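Local coordinates for cAMP factor (PDB 6JLC), which probably acts as a secreted pore-forming toxin that promotes co-haemolysis of red blood cells, at residues F105-R113 with S127-Y135; E172-T181 with Y217-V226. All blocks are in the same frame, centred on the assembly; numbering follows the deposited sequence.

Interaction 1. Residues F105-R113 with S127-Y135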
loop_
_atom_site.group_PDB
_atom_site.type_symbol
_atom_site.label_atom_id
_atom_site.label_comp_id
_atom_site.label_asym_id
_atom_site.label_seq_id
_atom_site.Cartn_x
_atom_site.Cartn_y
_atom_site.Cartn_z
ATOM N N PHE A 105 -7.358 8.230 8.235
ATOM C CA PHE A 105 -7.235 9.385 9.112
ATOM C C PHE A 105 -6.209 9.127 10.209
ATOM O O PHE A 105 -5.373 9.985 10.508
ATOM C CB PHE A 105 -8.591 9.702 9.717
ATOM C CG PHE A 105 -8.639 11.016 10.453
ATOM C CD1 PHE A 105 -8.247 12.194 9.831
ATOM C CD2 PHE A 105 -9.071 11.061 11.764
ATOM C CE1 PHE A 105 -8.304 13.409 10.502
ATOM C CE2 PHE A 105 -9.134 12.282 12.445
ATOM C CZ PHE A 105 -8.756 13.449 11.808
ATOM N N SER A 106 -6.261 7.936 10.809
ATOM C CA SER A 106 -5.278 7.568 11.822
ATOM C C SER A 106 -3.861 7.577 11.246
ATOM O O SER A 106 -2.928 8.084 11.882
ATOM C CB SER A 106 -5.638 6.195 12.402
ATOM O OG SER A 106 -4.661 5.738 13.317
ATOM N N VAL A 107 -3.677 7.044 10.030
ATOM C CA VAL A 107 -2.362 7.099 9.399
ATOM C C VAL A 107 -1.938 8.542 9.148
ATOM O O VAL A 107 -0.793 8.925 9.411
ATOM C CB VAL A 107 -2.347 6.276 8.094
ATOM C CG1 VAL A 107 -1.058 6.559 7.302
ATOM C CG2 VAL A 107 -2.477 4.786 8.412
ATOM N N THR A 108 -2.850 9.363 8.613
ATOM C CA THR A 108 -2.497 10.748 8.304
ATOM C C THR A 108 -2.089 11.503 9.568
ATOM O O THR A 108 -1.078 12.215 9.579
ATOM C CB THR A 108 -3.666 11.456 7.606
ATOM O OG1 THR A 108 -3.913 10.830 6.335
ATOM C CG2 THR A 108 -3.352 12.934 7.390
ATOM N N ARG A 109 -2.869 11.353 10.647
ATOM C CA ARG A 109 -2.523 12.011 11.905
ATOM C C ARG A 109 -1.160 11.559 12.400
ATOM O O ARG A 109 -0.380 12.371 12.902
ATOM C CB ARG A 109 -3.583 11.725 12.974
ATOM C CG ARG A 109 -4.915 12.428 12.747
ATOM C CD ARG A 109 -5.823 12.262 13.977
ATOM N NE ARG A 109 -5.230 12.838 15.183
ATOM C CZ ARG A 109 -5.075 12.193 16.340
ATOM N NH1 ARG A 109 -5.464 10.929 16.468
ATOM N NH2 ARG A 109 -4.528 12.820 17.373
ATOM N N ALA A 110 -0.864 10.256 12.275
ATOM C CA ALA A 110 0.436 9.730 12.697
ATOM C C ALA A 110 1.568 10.339 11.878
ATOM O O ALA A 110 2.633 10.669 12.421
ATOM C CB ALA A 110 0.462 8.203 12.578
ATOM N N ILE A 111 1.362 10.496 10.565
ATOM C CA ILE A 111 2.396 11.109 9.724
ATOM C C ILE A 111 2.596 12.569 10.107
ATOM O O ILE A 111 3.730 13.070 10.165
ATOM C CB ILE A 111 2.037 10.981 8.233
ATOM C CG1 ILE A 111 2.099 9.516 7.785
ATOM C CG2 ILE A 111 2.998 11.828 7.382
ATOM C CD1 ILE A 111 1.452 9.277 6.425
ATOM N N MET A 112 1.495 13.297 10.308
ATOM C CA MET A 112 1.627 14.696 10.710
ATOM C C MET A 112 2.396 14.811 12.024
ATOM O O MET A 112 3.256 15.688 12.173
ATOM C CB MET A 112 0.247 15.356 10.828
ATOM C CG MET A 112 -0.560 15.369 9.533
ATOM S SD MET A 112 0.319 16.202 8.186
ATOM C CE MET A 112 0.374 17.885 8.805
ATOM N N ARG A 113 2.125 13.912 12.974
ATOM C CA ARG A 113 2.827 13.965 14.256
ATOM C C ARG A 113 4.301 13.605 14.102
ATOM O O ARG A 113 5.172 14.279 14.658
ATOM C CB ARG A 113 2.155 13.038 15.274
ATOM C CG ARG A 113 2.581 13.282 16.728
ATOM C CD ARG A 113 2.221 14.692 17.181
ATOM N NE ARG A 113 0.785 14.789 17.466
ATOM C CZ ARG A 113 0.135 15.915 17.768
ATOM N NH1 ARG A 113 0.779 17.078 17.833
ATOM N NH2 ARG A 113 -1.180 15.874 18.002
ATOM N N SER A 127 0.362 7.931 19.198
ATOM C CA SER A 127 0.045 7.656 17.794
ATOM C C SER A 127 0.187 6.173 17.471
ATOM O O SER A 127 -0.630 5.609 16.729
ATOM C CB SER A 127 0.933 8.488 16.867
ATOM O OG SER A 127 0.710 9.873 17.093
ATOM N N ILE A 128 1.234 5.526 17.996
ATOM C CA ILE A 128 1.377 4.082 17.824
ATOM C C ILE A 128 0.148 3.369 18.384
ATOM O O ILE A 128 -0.426 2.482 17.739
ATOM C CB ILE A 128 2.679 3.595 18.489
ATOM C CG1 ILE A 128 3.889 4.144 17.721
ATOM C CG2 ILE A 128 2.714 2.076 18.560
ATOM C CD1 ILE A 128 5.231 3.894 18.394
ATOM N N SER A 129 -0.285 3.757 19.584
ATOM C CA SER A 129 -1.464 3.135 20.175
ATOM C C SER A 129 -2.708 3.392 19.330
ATOM O O SER A 129 -3.576 2.515 19.203
ATOM C CB SER A 129 -1.671 3.657 21.598
ATOM O OG SER A 129 -0.604 3.240 22.429
ATOM N N ASP A 130 -2.812 4.586 18.741
ATOM C CA ASP A 130 -4.007 4.914 17.968
ATOM C C ASP A 130 -4.054 4.136 16.659
ATOM O O ASP A 130 -5.132 3.725 16.218
ATOM C CB ASP A 130 -4.060 6.408 17.689
ATOM C CG ASP A 130 -5.277 6.801 16.875
ATOM O OD1 ASP A 130 -6.404 6.721 17.414
ATOM O OD2 ASP A 130 -5.109 7.195 15.701
ATOM N N LEU A 131 -2.905 3.955 16.003
ATOM C CA LEU A 131 -2.884 3.107 14.816
ATOM C C LEU A 131 -3.360 1.694 15.145
ATOM O O LEU A 131 -4.166 1.116 14.408
ATOM C CB LEU A 131 -1.480 3.071 14.223
ATOM C CG LEU A 131 -0.975 4.345 13.549
ATOM C CD1 LEU A 131 0.557 4.288 13.377
ATOM C CD2 LEU A 131 -1.666 4.540 12.193
ATOM N N ARG A 132 -2.882 1.123 16.255
ATOM C CA ARG A 132 -3.263 -0.244 16.600
ATOM C C ARG A 132 -4.734 -0.324 16.968
ATOM O O ARG A 132 -5.441 -1.246 16.537
ATOM C CB ARG A 132 -2.400 -0.764 17.749
ATOM C CG ARG A 132 -0.943 -0.964 17.336
ATOM C CD ARG A 132 -0.037 -1.155 18.529
ATOM N NE ARG A 132 1.344 -1.339 18.109
ATOM C CZ ARG A 132 2.364 -1.488 18.944
ATOM N NH1 ARG A 132 2.154 -1.470 20.254
ATOM N NH2 ARG A 132 3.594 -1.639 18.468
ATOM N N ALA A 133 -5.206 0.620 17.779
ATOM C CA ALA A 133 -6.608 0.620 18.178
ATOM C C ALA A 133 -7.514 0.799 16.970
ATOM O O ALA A 133 -8.581 0.169 16.879
ATOM C CB ALA A 133 -6.857 1.721 19.205
ATOM N N THR A 134 -7.105 1.653 16.030
ATOM C CA THR A 134 -7.938 1.912 14.863
ATOM C C THR A 134 -7.985 0.693 13.957
ATOM O O THR A 134 -9.060 0.314 13.479
ATOM C CB THR A 134 -7.429 3.140 14.105
ATOM O OG1 THR A 134 -7.472 4.278 14.982
ATOM C CG2 THR A 134 -8.319 3.431 12.905
ATOM N N TYR A 135 -6.838 0.055 13.733
ATOM C CA TYR A 135 -6.835 -1.159 12.925
ATOM C C TYR A 135 -7.733 -2.222 13.536
ATOM O O TYR A 135 -8.538 -2.849 12.835
ATOM C CB TYR A 135 -5.425 -1.707 12.761
ATOM C CG TYR A 135 -5.446 -2.932 11.878
ATOM C CD1 TYR A 135 -5.372 -2.807 10.494
ATOM C CD2 TYR A 135 -5.607 -4.209 12.418
ATOM C CE1 TYR A 135 -5.422 -3.924 9.673
ATOM C CE2 TYR A 135 -5.666 -5.324 11.601
ATOM C CZ TYR A 135 -5.574 -5.169 10.232
ATOM O OH TYR A 135 -5.622 -6.272 9.415
HETATM O O HOH W 1 -2.736 8.347 14.613
HETATM O O HOH W 2 -6.918 9.019 14.514
HETATM O O HOH W 3 -5.999 9.322 18.968
#
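S106 and D130 meet where helix 97-114 lies alongside helix 121-139, and the hydroxyl OG of S106 donates a 2.8 Å hydrogen bond to D130 OD2. The donor comes from above the carboxylate plane, 48° out of it. Both groups are swung anti to their own backbone nitrogens (chi1 179° for D130), and this brings hydroxyl and carboxylate together between the helices. On the other side of the serine lies L131, whose CD2 sits 3.4 Å from S106 OG and also packs against V107 CG2; its second branch, CD1, touches A110 CB at 4.0 Å. One leucine thus spans the groove with a methyl on each of two turns of the facing helix. T134 presses its CB and CG2 against S106 CB, while its hydroxyl turns back along its own helix, T134 OG1 donating to D130 O at 2.7 Å. The backbone N of T134 reaches the same carbonyl from the opposite face.

Around the carboxylate the next shell is wetter. R109 crosses D130 at about a right angle, and the salt bridge from NH1 to OD2 is long, 3.8 Å. Two waters accept from R109 NH1 and donate to D130, one to OD2 and one, weakly, to OD1; a third joins S106 O to OD2. Toward the loop end, R113 lays CB and CG beside S127 OG, a hydroxyl bonded to Q123 O within its own helix. The short segments run antiparallel at 171° with axes 9.4 Å apart, as in a helical hairpin, and L131 continues onto T84 of helix 68-91. The aspartate is probably held as the anion, stabilised by a direct hydroxyl bond and by water, with the guanidinium adding a longer-range attraction.

Interaction 2. Residues E172-T181 with Y217-V226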
loop_
_atom_site.group_PDB
_atom_site.type_symbol
_atom_site.label_atom_id
_atom_site.label_comp_id
_atom_site.label_asym_id
_atom_site.label_seq_id
_atom_site.Cartn_x
_atom_site.Cartn_y
_atom_site.Cartn_z
ATOM N N GLU A 172 4.023 -14.327 -22.939
ATOM C CA GLU A 172 3.583 -15.668 -23.294
ATOM C C GLU A 172 2.705 -15.750 -24.532
ATOM O O GLU A 172 2.669 -16.806 -25.161
ATOM C CB GLU A 172 2.821 -16.309 -22.122
ATOM C CG GLU A 172 3.675 -16.548 -20.894
ATOM C CD GLU A 172 4.555 -17.774 -21.034
ATOM O OE1 GLU A 172 4.426 -18.495 -22.050
ATOM O OE2 GLU A 172 5.377 -18.013 -20.124
ATOM N N ILE A 173 1.991 -14.689 -24.896
ATOM C CA ILE A 173 1.044 -14.738 -26.012
ATOM C C ILE A 173 1.606 -14.065 -27.250
ATOM O O ILE A 173 1.584 -14.632 -28.342
ATOM C CB ILE A 173 -0.305 -14.105 -25.607
ATOM C CG1 ILE A 173 -0.788 -14.688 -24.274
ATOM C CG2 ILE A 173 -1.328 -14.315 -26.712
ATOM C CD1 ILE A 173 -1.016 -16.179 -24.328
ATOM N N LEU A 174 2.080 -12.831 -27.103
ATOM C CA LEU A 174 2.710 -12.158 -28.228
ATOM C C LEU A 174 3.959 -12.905 -28.668
ATOM O O LEU A 174 4.251 -12.992 -29.865
ATOM C CB LEU A 174 3.054 -10.725 -27.845
ATOM C CG LEU A 174 3.787 -9.960 -28.942
ATOM C CD1 LEU A 174 2.950 -9.795 -30.198
ATOM C CD2 LEU A 174 4.178 -8.648 -28.370
ATOM N N THR A 175 4.693 -13.473 -27.705
ATOM C CA THR A 175 5.941 -14.167 -28.008
ATOM C C THR A 175 5.702 -15.441 -28.816
ATOM O O THR A 175 6.500 -15.771 -29.703
ATOM C CB THR A 175 6.687 -14.487 -26.707
ATOM O OG1 THR A 175 5.748 -14.889 -25.700
ATOM C CG2 THR A 175 7.457 -13.268 -26.201
ATOM N N HIS A 176 4.605 -16.168 -28.545
ATOM C CA HIS A 176 4.449 -17.509 -29.093
ATOM C C HIS A 176 3.097 -17.845 -29.716
ATOM O O HIS A 176 2.925 -18.983 -30.163
ATOM C CB HIS A 176 4.739 -18.561 -28.009
ATOM C CG HIS A 176 6.028 -18.342 -27.283
ATOM N ND1 HIS A 176 6.088 -18.101 -25.926
ATOM C CD2 HIS A 176 7.310 -18.331 -27.721
ATOM C CE1 HIS A 176 7.348 -17.950 -25.560
ATOM N NE2 HIS A 176 8.110 -18.084 -26.632
ATOM N N LYS A 177 2.144 -16.920 -29.783
ATOM C CA LYS A 177 0.800 -17.295 -30.209
ATOM C C LYS A 177 0.372 -16.560 -31.472
ATOM O O LYS A 177 1.028 -15.631 -31.944
ATOM C CB LYS A 177 -0.226 -17.040 -29.096
ATOM C CG LYS A 177 -0.733 -18.299 -28.423
ATOM C CD LYS A 177 0.401 -19.026 -27.726
ATOM C CE LYS A 177 -0.118 -19.958 -26.661
ATOM N NZ LYS A 177 0.917 -20.934 -26.242
ATOM N N ASN A 178 -0.772 -17.000 -31.992
ATOM C CA ASN A 178 -1.393 -16.416 -33.175
ATOM C C ASN A 178 -1.720 -14.940 -32.951
ATOM O O ASN A 178 -1.936 -14.494 -31.823
ATOM C CB ASN A 178 -2.665 -17.210 -33.492
ATOM C CG ASN A 178 -3.457 -16.651 -34.659
ATOM O OD1 ASN A 178 -4.677 -16.782 -34.686
ATOM N ND2 ASN A 178 -2.772 -16.078 -35.648
ATOM N N PHE A 179 -1.740 -14.170 -34.048
ATOM C CA PHE A 179 -2.186 -12.780 -33.972
ATOM C C PHE A 179 -3.641 -12.706 -33.499
ATOM O O PHE A 179 -3.981 -11.859 -32.666
ATOM C CB PHE A 179 -2.043 -12.100 -35.339
ATOM C CG PHE A 179 -0.632 -11.684 -35.684
ATOM C CD1 PHE A 179 0.462 -12.360 -35.172
ATOM C CD2 PHE A 179 -0.410 -10.619 -36.545
ATOM C CE1 PHE A 179 1.752 -11.976 -35.504
ATOM C CE2 PHE A 179 0.877 -10.228 -36.877
ATOM C CZ PHE A 179 1.957 -10.909 -36.357
ATOM N N ARG A 180 -4.498 -13.579 -34.029
ATOM C CA ARG A 180 -5.895 -13.602 -33.596
ATOM C C ARG A 180 -6.021 -13.951 -32.121
ATOM O O ARG A 180 -6.926 -13.455 -31.441
ATOM C CB ARG A 180 -6.700 -14.602 -34.424
ATOM C CG ARG A 180 -6.941 -14.195 -35.860
ATOM C CD ARG A 180 -8.128 -14.943 -36.429
ATOM N NE ARG A 180 -7.801 -16.323 -36.785
ATOM C CZ ARG A 180 -8.705 -17.280 -36.972
ATOM N NH1 ARG A 180 -10.000 -17.012 -36.827
ATOM N NH2 ARG A 180 -8.317 -18.506 -37.307
ATOM N N THR A 181 -5.135 -14.814 -31.613
ATOM C CA THR A 181 -5.161 -15.157 -30.194
ATOM C C THR A 181 -4.793 -13.944 -29.348
ATOM O O THR A 181 -5.420 -13.668 -28.318
ATOM C CB THR A 181 -4.192 -16.314 -29.910
ATOM O OG1 THR A 181 -4.533 -17.456 -30.711
ATOM C CG2 THR A 181 -4.231 -16.692 -28.427
ATOM N N TYR A 217 -7.259 -15.131 -20.292
ATOM C CA TYR A 217 -5.835 -15.425 -20.392
ATOM C C TYR A 217 -5.594 -16.922 -20.507
ATOM O O TYR A 217 -4.754 -17.361 -21.304
ATOM C CB TYR A 217 -5.063 -14.872 -19.203
ATOM C CG TYR A 217 -3.599 -15.229 -19.318
ATOM C CD1 TYR A 217 -2.772 -14.553 -20.211
ATOM C CD2 TYR A 217 -3.053 -16.270 -18.577
ATOM C CE1 TYR A 217 -1.437 -14.891 -20.349
ATOM C CE2 TYR A 217 -1.717 -16.613 -18.702
ATOM C CZ TYR A 217 -0.910 -15.920 -19.590
ATOM O OH TYR A 217 0.422 -16.255 -19.721
ATOM N N ALA A 218 -6.317 -17.718 -19.712
ATOM C CA ALA A 218 -6.196 -19.170 -19.799
ATOM C C ALA A 218 -6.497 -19.669 -21.206
ATOM O O ALA A 218 -5.768 -20.515 -21.741
ATOM C CB ALA A 218 -7.125 -19.833 -18.781
ATOM N N THR A 219 -7.565 -19.152 -21.824
ATOM C CA THR A 219 -7.876 -19.515 -23.206
ATOM C C THR A 219 -6.714 -19.185 -24.142
ATOM O O THR A 219 -6.346 -19.990 -25.008
ATOM C CB THR A 219 -9.149 -18.798 -23.661
ATOM O OG1 THR A 219 -10.249 -19.205 -22.838
ATOM C CG2 THR A 219 -9.454 -19.117 -25.111
ATOM N N ALA A 220 -6.115 -18.007 -23.973
ATOM C CA ALA A 220 -5.020 -17.613 -24.851
ATOM C C ALA A 220 -3.769 -18.449 -24.592
ATOM O O ALA A 220 -3.050 -18.808 -25.536
ATOM C CB ALA A 220 -4.720 -16.121 -24.671
ATOM N N TYR A 221 -3.484 -18.753 -23.319
ATOM C CA TYR A 221 -2.280 -19.516 -22.999
ATOM C C TYR A 221 -2.382 -20.938 -23.530
ATOM O O TYR A 221 -1.394 -21.495 -24.019
ATOM C CB TYR A 221 -2.038 -19.522 -21.489
ATOM C CG TYR A 221 -0.698 -20.106 -21.076
ATOM C CD1 TYR A 221 -0.525 -21.481 -20.937
ATOM C CD2 TYR A 221 0.391 -19.281 -20.818
ATOM C CE1 TYR A 221 0.695 -22.015 -20.559
ATOM C CE2 TYR A 221 1.615 -19.805 -20.439
ATOM C CZ TYR A 221 1.762 -21.172 -20.313
ATOM O OH TYR A 221 2.978 -21.695 -19.937
ATOM N N SER A 222 -3.573 -21.530 -23.462
ATOM C CA SER A 222 -3.783 -22.880 -23.961
ATOM C C SER A 222 -3.856 -22.946 -25.480
ATOM O O SER A 222 -3.865 -24.053 -26.032
ATOM C CB SER A 222 -5.060 -23.470 -23.353
ATOM O OG SER A 222 -6.200 -22.697 -23.689
ATOM N N ALA A 223 -3.892 -21.803 -26.167
ATOM C CA ALA A 223 -3.948 -21.797 -27.624
ATOM C C ALA A 223 -2.677 -22.409 -28.221
ATOM O O ALA A 223 -1.622 -22.420 -27.584
ATOM C CB ALA A 223 -4.138 -20.372 -28.139
ATOM N N PRO A 224 -2.757 -22.934 -29.446
ATOM C CA PRO A 224 -1.566 -23.538 -30.066
ATOM C C PRO A 224 -0.512 -22.490 -30.391
ATOM O O PRO A 224 -0.822 -21.423 -30.926
ATOM C CB PRO A 224 -2.122 -24.186 -31.339
ATOM C CG PRO A 224 -3.350 -23.386 -31.655
ATOM C CD PRO A 224 -3.943 -23.046 -30.316
ATOM N N SER A 225 0.741 -22.803 -30.068
ATOM C CA SER A 225 1.846 -21.918 -30.403
ATOM C C SER A 225 2.170 -22.004 -31.897
ATOM O O SER A 225 1.699 -22.892 -32.618
ATOM C CB SER A 225 3.084 -22.263 -29.575
ATOM O OG SER A 225 2.910 -21.919 -28.210
ATOM N N VAL A 226 2.980 -21.055 -32.363
ATOM C CA VAL A 226 3.477 -21.065 -33.740
ATOM C C VAL A 226 4.689 -20.149 -33.875
ATOM O O VAL A 226 5.320 -19.788 -32.884
ATOM C CB VAL A 226 2.385 -20.657 -34.744
ATOM C CG1 VAL A 226 1.882 -19.250 -34.442
ATOM C CG2 VAL A 226 2.920 -20.760 -36.172
#
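Y217 and the residues after it close the far end of a three-helix bundle, in which the last turns of helix 203-222 and the C-terminal tail pack on the turn joining helix 152-173 to helix 179-197. The Y217 hydroxyl lies against the aliphatic part of E172, with OH 3.4 Å from CB, and its ring carbon CE1 touches I173 CG1; both Y217 and I173 also reach L185 of helix 179-197. One turn on, the methyl of A220 is clasped between I173 CD1 (3.7 Å) and T181 CG2 (3.8 Å), so that this small residue bridges both arms of the turn.

Y221 starts out away from the turn, yet its ring returns alongside E172, with CE2 3.5 Å from E172 OE1; carboxylate and ring planes are 52° apart. Its carbonyl takes a weak hydrogen bond from K177 NZ. After the helix ends, A223 sets its CB on T181 CG2, extending the apolar patch begun by A220, and its carbonyl oxygen lies 3.0 Å from K177 CE. The lysine chain bends at chi2 (63°) and then runs extended through CD and CE, carrying the ammonium group in among the carbonyls at the end of helix 203-222. That placement would probably be electrostatically favourable, since the C-terminal end of a helix carries partial negative charge. P224 leads the chain on to S225, whose hydroxyl OG accepts from K177 NZ at 3.0 Å and whose CA makes a CA-H...O contact with H176 O.

V226 then lays CG1 beside the backbone of K177 and N178, the latter at the N-cap position of helix 179-197. Its amide completes the contact with a hydrogen bond, V226 N to H176 O at 3.0 Å, with an N-H...O angle of 153°.

How the interactions relate
The two contacts occupy opposite sides of the chain's centre, their own centres 48 Å apart and their nearest atoms about 30 Å apart, and they share no helix. Interaction 1 is partly buried and joins two successive helices along their lengths, with regular antiparallel packing and water-bridged polar groups at its border. Interaction 2 is a surface contact at helix ends, bringing the last helix and the tail onto the turn between the two helices before it. Its polar bonds are made largely by backbone carbonyls, a lysine and the chain's tail, whereas interaction 1 relies on a serine-carboxylate pair. Despite its more exposed position, interaction 2 buries more surface, 557 against 342 Å².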